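Local coordinates for cytochrome C-type biogenesis protein ccmF (Thermus thermophilus, PDB 6ZMQ) that acts in cytochrome c maturation as a membrane-bound heme lyase and binds heme b within its helical membrane domain, at residues A512-M516 with A633-M637; V61-F65 with T122-L126. One frame throughout, in Å; residues are numbered along the deposited sequence.

Both contacts pair antiparallel helices of the helical membrane domain. They share no helix. Interaction 2 comes first along the chain and joins helix 61-81 to helix 110-129. Interaction 1 follows, joining helix 501-525 to helix 627-644, and the stretch between its two segments holds all the strands of the modelled chain. The centres of the contacts are about 35 Å apart, on opposite sides of the chain's centre, and their nearest atoms are about 16 Å apart. Interaction 1 lies beside the heme and is buried. Interaction 2 is only partly buried, with a phosphatidylethanolamine next to one of its helices. Both border a bound lipid, but of the two only interaction 1 meets the heme.

Interaction 1: residues A512-M516 with A633-M637; sequences AVALM and AGGLM. With HEM (protoporphyrin IX containing Fe), chain B.
Ala512 and Ala633 bring the helices together. Their CA atoms are 4.6 Å apart, and the axes approach to 8.5 Å at an antiparallel angle of 162°. Each methyl rests on the opposite backbone: Ala512 CB lies 3.3 Å from Ala633 O, and Ala633 CB lies 3.4 Å from Ala512 O. These are van der Waals contacts; both carbonyls also accept helix bonds, from Met637 N and Met516 N.

The larger apolar side chains pack around the alanines. Leu515 lays CG on Ala633 CB, and its CD2 meets Leu636 CD1 at 4.0 Å; the side chains cross at about a right angle. Met516 CG touches Ala633 CB. Met637 CG (3.7 Å) and Leu636 CB touch Ala512 CB. The methionine side chains also cross at about a right angle; Met637 bends at its sulfur, which brings CE to 3.8 Å from Met516 SD. Helix 224-247 touches both methionines.

Val513 faces the cofactor. Its CG2 touches the heme vinyl carbon CBC and also reaches Met637 CE, at 4.2 Å. His510, an axial ligand of the heme iron, is on the same helix. The arrangement is a close antiparallel helix pair centred on alanines; helix 501-525 lines the heme b pocket through Val513.

Interaction 2: residues V61-F65 with T122-L126; sequences VFPAF and TLYTL. With PTY (phosphatidylethanolamine), chain F.
Phe65 and Phe62 both turn their rings to the end of Leu126. At the edge of the Phe65 ring, in its plane, sits Thr122 OG1, 3.6 Å from Phe65 CD1. Leu126 CD2 approaches the same ring obliquely, 3.6 Å from Phe65 CD2. The backbone N of Leu123 is also oblique to it. Phe62 offers an edge: Leu126 CD1 lies in its ring plane, 3.8 Å from Phe62 CD1. The third flat group, Tyr124, is turned to the lipid, and phosphatidylethanolamine C31 meets its ring obliquely. Another lipid carbon, C33, lies 3.3 Å from Tyr124 OH.

The segments form an antiparallel helix pair in the helical membrane domain, joining helix 61-81 to helix 110-129, with axes 9.0 Å apart and inclined at 162°. Phe65 lies level with Thr122, and Val61 with Leu126.

Leu126 has CG anti to its backbone N (chi1 -177°), which extends its two methyls toward the other helix. CD2 touches both rings, while CD1 also reaches Val61 CG2 at 4.3 Å. Phe65 crosses Leu126 and Thr122 at about right angles. It runs alongside Leu123, whose CB is 4.0 Å from Phe65 CE1.

The threonine hydroxyls bond mainly within helix 110-129. Thr122 OG1 bonds to the carbonyls of Leu119 and Gly118, so its contact with the Phe65 edge is a packing one. Thr125 OG1 bonds to Gln121 O and weakly to Gln149 OE1; Thr125 CG2 meets Val61 CG1 at 4.3 Å. Helix 135-157 packs against both segments, touching Val61 through Phe146 and Thr122 through Gln149.

Interaction 1: residues A512-M516 with A633-M637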
loop_
_atom_site.group_PDB
_atom_site.type_symbol
_atom_site.label_atom_id
_atom_site.label_comp_id
_atom_site.label_asym_id
_atom_site.label_seq_id
_atom_site.Cartn_x
_atom_site.Cartn_y
_atom_site.Cartn_z
ATOM N N ALA A 512 2.007 -5.245 -16.781
ATOM C CA ALA A 512 2.060 -3.944 -16.098
ATOM C C ALA A 512 3.283 -3.898 -15.203
ATOM O O ALA A 512 3.879 -2.870 -15.161
ATOM C CB ALA A 512 0.810 -3.751 -15.291
ATOM N N VAL A 513 3.609 -4.951 -14.468
ATOM C CA VAL A 513 4.879 -4.833 -13.709
ATOM C C VAL A 513 6.044 -4.760 -14.675
ATOM O O VAL A 513 6.969 -4.090 -14.337
ATOM C CB VAL A 513 5.139 -5.936 -12.685
ATOM C CG1 VAL A 513 6.614 -6.214 -12.556
ATOM C CG2 VAL A 513 4.615 -5.525 -11.347
ATOM N N ALA A 514 6.029 -5.529 -15.756
ATOM C CA ALA A 514 7.128 -5.563 -16.741
ATOM C C ALA A 514 7.487 -4.163 -17.229
ATOM O O ALA A 514 8.674 -3.882 -17.374
ATOM C CB ALA A 514 6.685 -6.418 -17.878
ATOM N N LEU A 515 6.466 -3.368 -17.549
ATOM C CA LEU A 515 6.533 -1.992 -17.996
ATOM C C LEU A 515 7.072 -1.068 -16.909
ATOM O O LEU A 515 7.852 -0.155 -17.217
ATOM C CB LEU A 515 5.122 -1.562 -18.413
ATOM C CG LEU A 515 4.702 -0.282 -19.148
ATOM C CD1 LEU A 515 5.707 0.170 -20.200
ATOM C CD2 LEU A 515 3.316 -0.489 -19.754
ATOM N N MET A 516 6.773 -1.363 -15.636
ATOM C CA MET A 516 7.354 -0.581 -14.543
ATOM C C MET A 516 8.826 -0.894 -14.299
ATOM O O MET A 516 9.562 -0.006 -13.876
ATOM C CB MET A 516 6.582 -0.771 -13.239
ATOM C CG MET A 516 5.379 0.148 -13.078
ATOM S SD MET A 516 4.788 0.401 -11.383
ATOM C CE MET A 516 6.297 0.293 -10.419
ATOM N N ALA A 633 1.291 1.964 -16.571
ATOM C CA ALA A 633 1.420 0.614 -16.040
ATOM C C ALA A 633 0.666 0.453 -14.724
ATOM O O ALA A 633 0.087 -0.606 -14.462
ATOM C CB ALA A 633 2.895 0.280 -15.852
ATOM N N GLY A 634 0.707 1.472 -13.860
ATOM C CA GLY A 634 -0.125 1.453 -12.654
ATOM C C GLY A 634 -1.614 1.367 -12.947
ATOM O O GLY A 634 -2.354 0.615 -12.295
ATOM N N GLY A 635 -2.066 2.142 -13.938
ATOM C CA GLY A 635 -3.421 1.996 -14.456
ATOM C C GLY A 635 -3.713 0.619 -15.030
ATOM O O GLY A 635 -4.828 0.107 -14.894
ATOM N N LEU A 636 -2.722 0.006 -15.696
ATOM C CA LEU A 636 -2.920 -1.332 -16.252
ATOM C C LEU A 636 -3.049 -2.378 -15.145
ATOM O O LEU A 636 -3.849 -3.315 -15.258
ATOM C CB LEU A 636 -1.778 -1.680 -17.206
ATOM C CG LEU A 636 -1.898 -1.093 -18.621
ATOM C CD1 LEU A 636 -0.578 -1.216 -19.374
ATOM C CD2 LEU A 636 -3.017 -1.750 -19.417
ATOM N N MET A 637 -2.299 -2.202 -14.053
ATOM C CA MET A 637 -2.442 -3.050 -12.868
ATOM C C MET A 637 -3.818 -2.899 -12.225
ATOM O O MET A 637 -4.398 -3.886 -11.750
ATOM C CB MET A 637 -1.357 -2.697 -11.856
ATOM C CG MET A 637 -0.240 -3.693 -11.736
ATOM S SD MET A 637 0.922 -3.086 -10.516
ATOM C CE MET A 637 2.053 -2.234 -11.582
HETATM C CHA HEM B . -0.964 -14.620 -10.666
HETATM C CHB HEM B . 3.592 -16.206 -11.520
HETATM C CHC HEM B . 5.374 -11.955 -9.817
HETATM C CHD HEM B . 0.800 -10.301 -9.453
HETATM C C1A HEM B . 0.140 -15.378 -11.023
HETATM C C2A HEM B . 0.041 -16.713 -11.501
HETATM C C3A HEM B . 1.307 -17.162 -11.739
HETATM C C4A HEM B . 2.207 -16.131 -11.414
HETATM C CMA HEM B . 1.696 -18.518 -12.255
HETATM C CAA HEM B . -1.235 -17.511 -11.721
HETATM C CBA HEM B . -1.935 -17.119 -13.035
HETATM C CGA HEM B . -1.081 -17.449 -14.234
HETATM O O1A HEM B . -0.701 -16.532 -14.998
HETATM O O2A HEM B . -0.755 -18.638 -14.459
HETATM C C1B HEM B . 4.443 -15.165 -11.095
HETATM C C2B HEM B . 5.848 -15.304 -10.999
HETATM C C3B HEM B . 6.359 -14.134 -10.527
HETATM C C4B HEM B . 5.216 -13.251 -10.298
HETATM C CMB HEM B . 6.648 -16.514 -11.365
HETATM C CAB HEM B . 7.762 -13.798 -10.259
HETATM C CBB HEM B . 8.174 -13.956 -8.837
HETATM C C1C HEM B . 4.289 -11.121 -9.653
HETATM C C2C HEM B . 4.359 -9.744 -9.442
HETATM C C3C HEM B . 3.061 -9.305 -9.346
HETATM C C4C HEM B . 2.186 -10.406 -9.505
HETATM C CMC HEM B . 5.584 -8.874 -9.324
HETATM C CAC HEM B . 2.661 -7.929 -9.110
HETATM C CBC HEM B . 2.257 -7.077 -10.253
HETATM C C1D HEM B . -0.102 -11.349 -9.690
HETATM C C2D HEM B . -1.557 -11.267 -9.521
HETATM C C3D HEM B . -2.067 -12.473 -9.859
HETATM C C4D HEM B . -0.897 -13.293 -10.248
HETATM C CMD HEM B . -2.335 -10.067 -9.054
HETATM C CAD HEM B . -3.529 -12.892 -9.846
HETATM C CBD HEM B . -3.778 -13.794 -8.631
HETATM C CGD HEM B . -5.224 -14.175 -8.415
HETATM O O1D HEM B . -5.640 -15.323 -8.694
HETATM O O2D HEM B . -6.014 -13.345 -7.929
HETATM N NA HEM B . 1.482 -15.059 -10.965
HETATM N NB HEM B . 4.116 -13.934 -10.650
HETATM N NC HEM B . 2.976 -11.501 -9.723
HETATM N ND HEM B . 0.210 -12.555 -10.121
HETATM FE FE HEM B . 2.166 -13.211 -10.510
#

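Interaction 2: residues V61-F65 with T122-L126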
loop_
_atom_site.group_PDB
_atom_site.type_symbol
_atom_site.label_atom_id
_atom_site.label_comp_id
_atom_site.label_asym_id
_atom_site.label_seq_id
_atom_site.Cartn_x
_atom_site.Cartn_y
_atom_site.Cartn_z
ATOM N N VAL A 61 -20.941 -9.755 16.581
ATOM C CA VAL A 61 -20.200 -9.106 15.495
ATOM C C VAL A 61 -20.932 -7.860 15.003
ATOM O O VAL A 61 -20.311 -6.831 14.717
ATOM C CB VAL A 61 -19.931 -10.093 14.343
ATOM C CG1 VAL A 61 -18.723 -10.969 14.653
ATOM C CG2 VAL A 61 -21.137 -10.947 14.095
ATOM N N PHE A 62 -22.255 -7.947 14.869
ATOM C CA PHE A 62 -23.064 -6.791 14.483
ATOM C C PHE A 62 -23.099 -5.674 15.541
ATOM O O PHE A 62 -22.918 -4.504 15.151
ATOM C CB PHE A 62 -24.455 -7.301 14.060
ATOM C CG PHE A 62 -25.203 -6.389 13.129
ATOM C CD1 PHE A 62 -24.732 -6.137 11.845
ATOM C CD2 PHE A 62 -26.410 -5.818 13.530
ATOM C CE1 PHE A 62 -25.438 -5.311 10.985
ATOM C CE2 PHE A 62 -27.120 -4.987 12.685
ATOM C CZ PHE A 62 -26.635 -4.733 11.406
ATOM N N PRO A 63 -23.284 -5.928 16.863
ATOM C CA PRO A 63 -23.217 -4.792 17.812
ATOM C C PRO A 63 -21.847 -4.139 17.981
ATOM O O PRO A 63 -21.792 -2.923 18.230
ATOM C CB PRO A 63 -23.688 -5.423 19.128
ATOM C CG PRO A 63 -24.610 -6.461 18.723
ATOM C CD PRO A 63 -23.893 -7.083 17.570
ATOM N N ALA A 64 -20.750 -4.898 17.852
ATOM C CA ALA A 64 -19.402 -4.335 17.969
ATOM C C ALA A 64 -19.108 -3.358 16.840
ATOM O O ALA A 64 -18.588 -2.253 17.079
ATOM C CB ALA A 64 -18.361 -5.455 17.961
ATOM N N PHE A 65 -19.494 -3.734 15.616
ATOM C CA PHE A 65 -19.367 -2.835 14.473
ATOM C C PHE A 65 -20.313 -1.648 14.599
ATOM O O PHE A 65 -19.985 -0.543 14.155
ATOM C CB PHE A 65 -19.602 -3.605 13.161
ATOM C CG PHE A 65 -19.994 -2.733 11.984
ATOM C CD1 PHE A 65 -19.029 -1.959 11.347
ATOM C CD2 PHE A 65 -21.319 -2.646 11.545
ATOM C CE1 PHE A 65 -19.366 -1.135 10.281
ATOM C CE2 PHE A 65 -21.654 -1.831 10.482
ATOM C CZ PHE A 65 -20.675 -1.076 9.851
ATOM N N THR A 122 -13.793 -3.876 12.259
ATOM C CA THR A 122 -15.103 -4.395 12.646
ATOM C C THR A 122 -15.978 -4.694 11.432
ATOM O O THR A 122 -16.756 -5.659 11.450
ATOM C CB THR A 122 -15.825 -3.422 13.575
ATOM O OG1 THR A 122 -15.863 -2.121 12.984
ATOM C CG2 THR A 122 -15.206 -3.364 14.977
ATOM N N LEU A 123 -15.864 -3.878 10.374
ATOM C CA LEU A 123 -16.614 -4.132 9.144
ATOM C C LEU A 123 -16.149 -5.419 8.471
ATOM O O LEU A 123 -16.973 -6.230 8.028
ATOM C CB LEU A 123 -16.485 -2.948 8.177
ATOM C CG LEU A 123 -16.767 -3.226 6.684
ATOM C CD1 LEU A 123 -18.270 -3.295 6.398
ATOM C CD2 LEU A 123 -16.087 -2.221 5.761
ATOM N N TYR A 124 -14.827 -5.633 8.408
ATOM C CA TYR A 124 -14.303 -6.836 7.768
ATOM C C TYR A 124 -14.604 -8.085 8.596
ATOM O O TYR A 124 -14.868 -9.162 8.039
ATOM C CB TYR A 124 -12.802 -6.675 7.533
ATOM C CG TYR A 124 -12.463 -6.116 6.163
ATOM C CD1 TYR A 124 -12.999 -4.895 5.739
ATOM C CD2 TYR A 124 -11.590 -6.785 5.304
ATOM C CE1 TYR A 124 -12.679 -4.362 4.498
ATOM C CE2 TYR A 124 -11.280 -6.257 4.046
ATOM C CZ TYR A 124 -11.819 -5.044 3.663
ATOM O OH TYR A 124 -11.522 -4.506 2.431
ATOM N N THR A 125 -14.626 -7.941 9.928
ATOM C CA THR A 125 -15.014 -9.055 10.791
ATOM C C THR A 125 -16.505 -9.355 10.649
ATOM O O THR A 125 -16.921 -10.519 10.704
ATOM C CB THR A 125 -14.653 -8.732 12.243
ATOM O OG1 THR A 125 -13.282 -8.328 12.313
ATOM C CG2 THR A 125 -14.825 -9.953 13.152
ATOM N N LEU A 126 -17.317 -8.316 10.414
ATOM C CA LEU A 126 -18.741 -8.508 10.130
ATOM C C LEU A 126 -18.969 -9.225 8.799
ATOM O O LEU A 126 -19.816 -10.123 8.708
ATOM C CB LEU A 126 -19.467 -7.159 10.122
ATOM C CG LEU A 126 -20.989 -7.217 9.897
ATOM C CD1 LEU A 126 -21.675 -8.135 10.911
ATOM C CD2 LEU A 126 -21.658 -5.839 9.843
HETATM C C1 PTY F . -14.776 -10.364 0.381
HETATM C C2 PTY F . -13.522 -17.533 -1.461
HETATM C C3 PTY F . -14.859 -16.915 -1.051
HETATM O O4 PTY F . -14.757 -9.135 1.047
HETATM C C5 PTY F . -16.329 -12.071 -0.659
HETATM C C6 PTY F . -16.221 -10.704 0.030
HETATM O O7 PTY F . -16.668 -9.710 -0.854
HETATM C C8 PTY F . -17.924 -9.133 -0.608
HETATM O O10 PTY F . -18.861 -9.813 -0.349
HETATM C C11 PTY F . -18.085 -7.612 -0.691
HETATM C C12 PTY F . -19.445 -7.191 -0.129
HETATM C C13 PTY F . -19.630 -5.671 -0.158
HETATM C C14 PTY F . -19.594 -5.149 -1.596
HETATM C C15 PTY F . -20.171 -3.734 -1.667
HETATM C C16 PTY F . -19.569 -3.029 -2.883
HETATM C C17 PTY F . -19.538 -1.511 -2.681
HETATM C C18 PTY F . -18.127 -0.939 -2.465
HETATM C C19 PTY F . -17.025 -1.666 -3.244
HETATM C C20 PTY F . -16.006 -0.673 -3.811
HETATM C C21 PTY F . -15.166 -0.030 -2.703
HETATM C C22 PTY F . -14.167 0.948 -3.332
HETATM C C23 PTY F . -12.925 1.149 -2.458
HETATM C C24 PTY F . -12.969 2.541 -1.815
HETATM C C25 PTY F . -11.620 3.250 -1.978
HETATM C C26 PTY F . -11.733 4.720 -1.568
HETATM C C27 PTY F . -10.669 5.541 -2.296
HETATM C C28 PTY F . -11.185 6.969 -2.462
HETATM C C29 PTY F . -10.664 7.572 -3.763
HETATM C C30 PTY F . -13.640 -8.329 0.798
HETATM C C31 PTY F . -13.624 -6.869 1.260
HETATM O O30 PTY F . -12.692 -8.779 0.243
HETATM C C32 PTY F . -14.807 -6.049 0.746
HETATM C C33 PTY F . -14.566 -4.579 1.096
HETATM C C34 PTY F . -14.864 -3.687 -0.109
HETATM C C35 PTY F . -13.955 -2.461 -0.045
HETATM C C36 PTY F . -14.346 -1.608 1.165
HETATM C C37 PTY F . -14.077 -0.124 0.885
HETATM C C38 PTY F . -14.476 0.746 2.082
HETATM C C39 PTY F . -14.133 2.219 1.852
HETATM C C40 PTY F . -15.216 3.104 2.466
HETATM C C41 PTY F . -14.985 4.570 2.100
HETATM C C42 PTY F . -15.706 4.872 0.789
HETATM C C43 PTY F . -16.793 5.911 1.051
HETATM C C44 PTY F . -17.056 6.657 -0.254
HETATM P P1 PTY F . -16.031 -14.668 -0.350
HETATM O O11 PTY F . -14.748 -15.521 -0.944
HETATM O O12 PTY F . -16.517 -15.357 0.903
HETATM O O13 PTY F . -17.154 -14.713 -1.359
HETATM O O14 PTY F . -15.603 -13.097 -0.024
HETATM N N1 PTY F . -13.737 -18.914 -1.857
#